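Local structure of transcriptional regulator, TetR family (Agrobacterium tumefaciens, 2G7S) at residues S111-L116 / E123-F128; A137-G142 / L148-T153. The protein probably binds DNA as a dimer and regulates transcription, perhaps in response to a small-molecule ligand, as many TetR-family regulators do. All coordinates share one frame; numbering follows the deposited sequence. Where two conformers were deposited one is given.

Contact 1 of 2, residues S111-L116 / E123-F128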
ATOM      1  N   SER A 111      -3.548  -1.339   4.812  0.50  6.44           N
ATOM      2  CA  SER A 111      -3.714   0.095   4.612  0.50  6.98           C
ATOM      3  C   SER A 111      -4.937   0.616   5.320  0.50  6.91           C
ATOM      4  O   SER A 111      -5.129   1.834   5.380  0.50  7.45           O
ATOM      5  CB  SER A 111      -3.884   0.411   3.140  0.50  5.37           C
ATOM      6  OG  SER A 111      -5.127  -0.107   2.657  0.50  5.60           O
ATOM      7  N   GLU A 112      -5.779  -0.297   5.787  1.00  6.73           N
ATOM      8  CA  GLU A 112      -7.055   0.124   6.445  1.00  7.83           C
ATOM      9  C   GLU A 112      -7.061  -0.206   7.943  1.00  7.59           C
ATOM     10  O   GLU A 112      -8.131  -0.151   8.590  1.00  8.29           O
ATOM     11  CB  GLU A 112      -8.226  -0.656   5.851  1.00 12.23           C
ATOM     12  CG  GLU A 112      -8.300  -0.774   4.484  1.00 16.65           C
ATOM     13  CD  GLU A 112      -9.435  -1.693   3.991  1.00 13.70           C
ATOM     14  OE1 GLU A 112      -9.625  -2.894   4.291  1.00 13.21           O
ATOM     15  OE2 GLU A 112      -9.969  -1.219   3.051  1.00 21.52           O
ATOM     16  N   ILE A 113      -5.910  -0.638   8.489  1.00  7.48           N
ATOM     17  CA  ILE A 113      -5.884  -1.075   9.900  1.00  8.16           C
ATOM     18  C   ILE A 113      -6.691  -0.245  10.894  1.00  6.88           C
ATOM     19  O   ILE A 113      -7.394  -0.809  11.736  1.00  9.00           O
ATOM     20  CB  ILE A 113      -4.428  -1.348  10.358  1.00  8.10           C
ATOM     21  CG1 ILE A 113      -4.046  -2.772   9.835  1.00  9.28           C
ATOM     22  CG2 ILE A 113      -4.280  -1.236  11.866  1.00  8.69           C
ATOM     23  CD1 ILE A 113      -2.571  -3.113   9.983  1.00  9.56           C
ATOM     24  N   PRO A 114      -6.589   1.081  10.834  1.00  7.12           N
ATOM     25  CA  PRO A 114      -7.287   1.873  11.900  1.00  8.42           C
ATOM     26  C   PRO A 114      -8.808   1.633  11.956  1.00  9.00           C
ATOM     27  O   PRO A 114      -9.408   1.900  13.002  1.00 11.05           O
ATOM     28  CB  PRO A 114      -7.040   3.341  11.469  1.00  8.95           C
ATOM     29  CG  PRO A 114      -5.622   3.272  10.836  1.00  8.74           C
ATOM     30  CD  PRO A 114      -5.710   1.948   9.983  1.00  8.32           C
ATOM     31  N   VAL A 115      -9.422   1.150  10.877  1.00  7.46           N
ATOM     32  CA  VAL A 115     -10.884   0.926  10.890  1.00  8.38           C
ATOM     33  C   VAL A 115     -11.219  -0.548  10.941  1.00  8.25           C
ATOM     34  O   VAL A 115     -12.415  -0.895  10.941  1.00 11.30           O
ATOM     35  CB  VAL A 115     -11.601   1.588   9.709  1.00  8.51           C
ATOM     36  CG1 VAL A 115     -11.264   3.130   9.682  1.00 10.35           C
ATOM     37  CG2 VAL A 115     -11.297   0.919   8.351  1.00 10.41           C
ATOM     38  N   LEU A 116     -10.222  -1.428  10.960  1.00  7.50           N
ATOM     39  CA  LEU A 116     -10.571  -2.857  10.921  1.00  8.04           C
ATOM     40  C   LEU A 116     -10.885  -3.404  12.329  1.00  8.42           C
ATOM     41  O   LEU A 116     -10.350  -2.927  13.351  1.00 10.24           O
ATOM     42  CB  LEU A 116      -9.375  -3.689  10.405  1.00  8.64           C
ATOM     43  CG  LEU A 116      -9.011  -3.429   8.953  1.00  8.49           C
ATOM     44  CD1 LEU A 116      -7.817  -4.288   8.545  1.00  9.70           C
ATOM     45  CD2 LEU A 116     -10.187  -3.701   8.002  1.00 11.44           C
ATOM     46  N   GLU A 123      -4.612 -10.928  12.453  1.00  9.58           N
ATOM     47  CA  GLU A 123      -4.256 -11.820  11.345  1.00  9.21           C
ATOM     48  C   GLU A 123      -3.374 -11.111  10.300  1.00  9.27           C
ATOM     49  O   GLU A 123      -2.379 -11.680   9.788  1.00 10.25           O
ATOM     50  CB  GLU A 123      -5.526 -12.332  10.657  1.00 11.67           C
ATOM     51  CG  GLU A 123      -6.331 -13.343  11.503  1.00 13.55           C
ATOM     52  CD  GLU A 123      -5.713 -14.734  11.549  1.00 17.06           C
ATOM     53  OE1 GLU A 123      -4.921 -15.062  10.655  1.00 21.51           O
ATOM     54  OE2 GLU A 123      -6.073 -15.494  12.487  1.00 23.80           O
ATOM     55  N   VAL A 124      -3.709  -9.870  10.033  1.00  8.09           N
ATOM     56  CA  VAL A 124      -2.926  -9.102   9.017  1.00  8.02           C
ATOM     57  C   VAL A 124      -1.499  -8.900   9.526  1.00  7.96           C
ATOM     58  O   VAL A 124      -0.513  -9.098   8.776  1.00  9.08           O
ATOM     59  CB  VAL A 124      -3.609  -7.756   8.737  1.00  9.02           C
ATOM     60  CG1 VAL A 124      -2.734  -6.869   7.855  1.00  9.33           C
ATOM     61  CG2 VAL A 124      -4.972  -8.042   8.049  1.00 10.13           C
ATOM     62  N   ARG A 125      -1.349  -8.483  10.774  1.00  9.94           N
ATOM     63  CA  ARG A 125       0.009  -8.233  11.283  1.00 10.85           C
ATOM     64  C   ARG A 125       0.787  -9.517  11.326  1.00 11.78           C
ATOM     65  O   ARG A 125       2.009  -9.483  11.081  1.00 12.85           O
ATOM     66  CB  ARG A 125      -0.057  -7.521  12.655  1.00 11.89           C
ATOM     67  CG  ARG A 125      -0.508  -6.072  12.567  1.00 13.45           C
ATOM     68  CD  ARG A 125      -0.610  -5.351  13.906  1.00 15.74           C
ATOM     69  NE  ARG A 125      -0.710  -3.908  13.609  1.00 16.30           N
ATOM     70  CZ  ARG A 125      -1.240  -2.959  14.397  1.00 15.78           C
ATOM     71  NH1 ARG A 125      -1.182  -1.705  14.035  1.00 16.99           N
ATOM     72  NH2 ARG A 125      -1.933  -3.316  15.496  1.00 19.57           N
ATOM     73  N   ALA A 126       0.146 -10.648  11.610  1.00 12.00           N
ATOM     74  CA  ALA A 126       0.841 -11.933  11.656  1.00 13.08           C
ATOM     75  C   ALA A 126       1.413 -12.286  10.277  1.00 11.88           C
ATOM     76  O   ALA A 126       2.508 -12.901  10.190  1.00 12.20           O
ATOM     77  CB  ALA A 126      -0.094 -13.022  12.170  1.00 14.28           C
ATOM     78  N   HIS A 127       0.686 -11.946   9.208  1.00 10.18           N
ATOM     79  CA  HIS A 127       1.248 -12.214   7.883  1.00  8.75           C
ATOM     80  C   HIS A 127       2.526 -11.361   7.671  1.00  7.68           C
ATOM     81  O   HIS A 127       3.509 -11.842   7.135  1.00  8.48           O
ATOM     82  CB  HIS A 127       0.252 -11.808   6.833  1.00  9.19           C
ATOM     83  CG  HIS A 127       0.827 -11.842   5.460  1.00  8.60           C
ATOM     84  ND1 HIS A 127       1.082 -13.017   4.786  1.00 10.54           N
ATOM     85  CD2 HIS A 127       1.255 -10.825   4.653  1.00  8.14           C
ATOM     86  CE1 HIS A 127       1.617 -12.728   3.608  1.00 10.83           C
ATOM     87  NE2 HIS A 127       1.759 -11.405   3.506  1.00  9.08           N
ATOM     88  N   PHE A 128       2.480 -10.076   8.032  1.00  7.94           N
ATOM     89  CA  PHE A 128       3.675  -9.235   7.806  1.00  7.85           C
ATOM     90  C   PHE A 128       4.860  -9.824   8.565  1.00  8.29           C
ATOM     91  O   PHE A 128       5.997  -9.810   8.028  1.00  8.66           O
ATOM     92  CB  PHE A 128       3.423  -7.775   8.243  1.00  9.34           C
ATOM     93  CG  PHE A 128       2.751  -6.934   7.209  1.00  7.75           C
ATOM     94  CD1 PHE A 128       1.448  -7.223   6.725  1.00  8.53           C
ATOM     95  CD2 PHE A 128       3.427  -5.828   6.666  1.00  8.30           C
ATOM     96  CE1 PHE A 128       0.869  -6.404   5.751  1.00  7.80           C
ATOM     97  CE2 PHE A 128       2.819  -5.014   5.742  1.00  7.92           C
ATOM     98  CZ  PHE A 128       1.562  -5.313   5.243  1.00  6.78           C
TER

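Contact 2 of 2, residues A137-G142 / L148-T153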
ATOM      1  N   ALA A 137      15.164 -15.153   6.711  1.00  7.32           N
ATOM      2  CA  ALA A 137      15.862 -16.447   6.673  1.00  7.93           C
ATOM      3  C   ALA A 137      16.462 -16.725   5.287  1.00  7.78           C
ATOM      4  O   ALA A 137      17.591 -17.266   5.222  1.00  9.92           O
ATOM      5  CB  ALA A 137      14.954 -17.553   7.144  1.00  9.03           C
ATOM      6  N   VAL A 138      15.772 -16.387   4.197  1.00  7.78           N
ATOM      7  CA  VAL A 138      16.324 -16.600   2.868  1.00  8.00           C
ATOM      8  C   VAL A 138      17.571 -15.726   2.726  1.00  8.12           C
ATOM      9  O   VAL A 138      18.636 -16.215   2.226  1.00  8.52           O
ATOM     10  CB  VAL A 138      15.319 -16.180   1.788  1.00  9.19           C
ATOM     11  CG1 VAL A 138      15.970 -16.234   0.375  1.00 11.31           C
ATOM     12  CG2 VAL A 138      14.084 -17.105   1.890  1.00 12.72           C
ATOM     13  N   LEU A 139      17.498 -14.440   3.134  1.00  7.50           N
ATOM     14  CA  LEU A 139      18.679 -13.587   2.995  1.00  7.09           C
ATOM     15  C   LEU A 139      19.874 -14.133   3.845  1.00  7.41           C
ATOM     16  O   LEU A 139      21.028 -14.084   3.414  1.00  8.01           O
ATOM     17  CB  LEU A 139      18.306 -12.142   3.398  1.00  8.34           C
ATOM     18  CG  LEU A 139      17.361 -11.498   2.359  1.00  6.68           C
ATOM     19  CD1 LEU A 139      16.751 -10.304   3.013  1.00 10.06           C
ATOM     20  CD2 LEU A 139      18.143 -11.046   1.125  1.00  9.73           C
ATOM     21  N   GLU A 140      19.547 -14.599   5.045  1.00  7.49           N
ATOM     22  CA  GLU A 140      20.618 -15.123   5.924  1.00  8.50           C
ATOM     23  C   GLU A 140      21.277 -16.317   5.243  1.00  8.57           C
ATOM     24  O   GLU A 140      22.521 -16.445   5.300  1.00 10.09           O
ATOM     25  CB  GLU A 140      20.038 -15.560   7.270  1.00  8.85           C
ATOM     26  CG  GLU A 140      19.706 -14.385   8.142  1.00  9.89           C
ATOM     27  CD  GLU A 140      18.851 -14.787   9.355  1.00 10.86           C
ATOM     28  OE1 GLU A 140      18.058 -15.762   9.272  1.00 11.50           O
ATOM     29  OE2 GLU A 140      18.999 -14.095  10.418  1.00 11.20           O
ATOM     30  N   ARG A 141      20.477 -17.248   4.670  1.00  8.32           N
ATOM     31  CA  ARG A 141      21.071 -18.423   3.973  1.00  9.67           C
ATOM     32  C   ARG A 141      21.900 -17.928   2.814  1.00  9.11           C
ATOM     33  O   ARG A 141      22.949 -18.513   2.467  1.00 11.36           O
ATOM     34  CB  ARG A 141      20.003 -19.339   3.490  1.00 10.92           C
ATOM     35  CG  ARG A 141      19.291 -20.029   4.692  1.00 11.99           C
ATOM     36  CD  ARG A 141      18.435 -21.230   4.192  1.00 15.17           C
ATOM     37  NE  ARG A 141      17.465 -20.871   3.176  1.00 19.30           N
ATOM     38  CZ  ARG A 141      16.200 -20.458   3.479  1.00 18.58           C
ATOM     39  NH1 ARG A 141      15.764 -20.340   4.759  1.00 17.65           N
ATOM     40  NH2 ARG A 141      15.356 -20.170   2.485  1.00 16.77           N
ATOM     41  N   GLY A 142      21.449 -16.886   2.119  1.00  8.72           N
ATOM     42  CA  GLY A 142      22.271 -16.388   1.022  1.00  9.65           C
ATOM     43  C   GLY A 142      23.619 -15.876   1.484  1.00 10.20           C
ATOM     44  O   GLY A 142      24.655 -16.101   0.803  1.00 12.60           O
ATOM     45  N   LEU A 148      24.932 -13.903  -1.718  1.00 17.50           N
ATOM     46  CA  LEU A 148      24.393 -12.528  -1.638  1.00 16.45           C
ATOM     47  C   LEU A 148      25.321 -11.691  -0.903  1.00 17.00           C
ATOM     48  O   LEU A 148      26.081 -12.202  -0.032  1.00 17.87           O
ATOM     49  CB  LEU A 148      23.067 -12.467  -0.747  1.00 19.06           C
ATOM     50  CG  LEU A 148      21.956 -13.380  -1.188  1.00 16.52           C
ATOM     51  CD1 LEU A 148      20.650 -13.335  -0.431  1.00 18.92           C
ATOM     52  CD2 LEU A 148      21.648 -13.044  -2.668  1.00 20.46           C
ATOM     53  N   VAL A 149      25.220 -10.371  -1.151  0.50 14.94           N
ATOM     54  CA  VAL A 149      26.010  -9.369  -0.434  0.50 15.66           C
ATOM     55  C   VAL A 149      25.056  -8.276   0.062  0.50 14.45           C
ATOM     56  O   VAL A 149      24.293  -7.721  -0.739  0.50 14.82           O
ATOM     57  CB  VAL A 149      27.112  -8.762  -1.363  0.50 16.52           C
ATOM     58  CG1 VAL A 149      27.705  -7.476  -0.817  0.50 17.81           C
ATOM     59  CG2 VAL A 149      28.191  -9.809  -1.618  0.50 15.82           C
ATOM     60  N   LEU A 150      25.091  -7.973   1.363  1.00 13.69           N
ATOM     61  CA  LEU A 150      24.121  -7.021   1.959  1.00 12.83           C
ATOM     62  C   LEU A 150      24.808  -5.913   2.688  1.00 12.52           C
ATOM     63  O   LEU A 150      25.864  -6.117   3.348  1.00 15.37           O
ATOM     64  CB  LEU A 150      23.197  -7.718   2.990  1.00 12.55           C
ATOM     65  CG  LEU A 150      22.360  -8.872   2.444  1.00 13.68           C
ATOM     66  CD1 LEU A 150      21.569  -9.447   3.629  1.00 16.30           C
ATOM     67  CD2 LEU A 150      21.465  -8.430   1.348  1.00 14.94           C
ATOM     68  N   THR A 151      24.198  -4.726   2.601  1.00 11.83           N
ATOM     69  CA  THR A 151      24.509  -3.618   3.509  1.00 12.04           C
ATOM     70  C   THR A 151      23.453  -3.643   4.619  1.00 12.50           C
ATOM     71  O   THR A 151      22.270  -3.637   4.303  1.00 12.47           O
ATOM     72  CB  THR A 151      24.439  -2.318   2.717  1.00 14.72           C
ATOM     73  OG1 THR A 151      25.518  -2.332   1.747  1.00 18.53           O
ATOM     74  CG2 THR A 151      24.553  -1.114   3.625  1.00 16.09           C
ATOM     75  N   GLY A 152      23.868  -3.687   5.884  1.00 13.54           N
ATOM     76  CA  GLY A 152      22.901  -3.797   6.974  1.00 13.29           C
ATOM     77  C   GLY A 152      22.519  -5.251   7.195  1.00 11.01           C
ATOM     78  O   GLY A 152      23.018  -6.143   6.532  1.00 12.63           O
ATOM     79  N   THR A 153      21.637  -5.468   8.152  1.00 10.12           N
ATOM     80  CA  THR A 153      21.344  -6.846   8.535  1.00  8.71           C
ATOM     81  C   THR A 153      20.385  -7.525   7.566  1.00  8.28           C
ATOM     82  O   THR A 153      19.669  -6.870   6.779  1.00  8.76           O
ATOM     83  CB  THR A 153      20.655  -6.832   9.900  1.00  9.08           C
ATOM     84  OG1 THR A 153      19.428  -6.145   9.806  1.00  9.69           O
ATOM     85  CG2 THR A 153      21.578  -6.143  10.970  1.00 11.72           C
TER

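Contact 1 of 2, residues S111-L116 / E123-F128
I113 reaches from the loop that precedes helix 118-144 to two consecutive residues of that helix, sending one branch to V124 and the other to R125. Its longer arm is extended at the end (chi2 170°), which carries CD1 out to the helix, where it lies 4.3 Å from CG1 of V124. The shorter branch takes a different course. CG2 stands over one face of the R125 guanidinium, with NH1 of R125 its nearest atom at 3.8 Å. The two side chains cross obliquely, and CD1 of I113 also comes within 4.2 Å of NE of R125, so the isoleucine meets the charged group through methyls alone. R125 does not leave its backbone in this direction: its chain is extended through CD to NE (chi2 179°, chi3 166°) and only its far end draws near the loop. V124, by contrast, points at the loop directly and is buried, with L109 of helix 105-110 as a further neighbour. L116 contributes a looser approach, its CD1 stopping 4.7 Å from CG2 of V124. Between I113 and L116 the loop makes a short 3-10 turn, closed by the backbone bond from L116 N to I113 O at 3.0 Å. Within the C-terminal domain of this TetR-family protein the arrangement lies at the subunit interface. NH1 of R125 is hydrogen-bonded to the carbonyl O of R173 of the second subunit, while NE makes a weak bond to A174 O of that subunit; these help to hold the guanidinium from the partner chain while I113 packs on its face. The same loop faces the N-terminal part of the protein too: OE1 of E112 accepts a hydrogen bond from Y26 N.

Contact 2 of 2, residues A137-G142 / L148-T153
The C-terminal end of helix 118-144 and the loop that folds back against it meet through G142 and L139 on the helix and L148 and L150 on the loop. L148 does most of the touching. Its CG and CD1 both lie 3.7 Å from CA of G142, where the glycine puts no side chain in the way of CD1, and CD1 also reaches 3.7 Å to CD2 of L139. The two leucine side chains cross at about a right angle and touch through this one pair of methyls. CG of L148 sits opposite its own carbonyl carbon (chi1 -56°), which turns the isobutyl group toward the helix. This is the loop joining helices 118-144 and 154-173 in the C-terminal domain, and I192 of helix 180-192 packs against L139, L148 and L150. L150 adds a second methyl contact, its CD2 4.2 Å from CD2 of L139. The backbones are joined by a weak hydrogen bond from L148 N to G142 O, 3.4 Å long and bent to 133° at the hydrogen. At the far end of the loop T153 is the N-cap of helix 154-173, its OG1 bonded to A156 N.

How the contacts relate
Going from the N terminus, the chain leaves helix 105-110, passes through the loop of contact 1 and enters helix 118-144, whose early turns close that contact. The later turns of the same helix then open contact 2, which is closed by the loop leading into helix 154-173. The two are therefore in series, neither nested nor crossing, and their centres are 27 Å apart with no touch between them. Contact 1 ties the entry loop to the helix against the second subunit, whereas contact 2 ties the exit loop to the helix end near helix 180-192, where no other chain of the assembly reaches its segments.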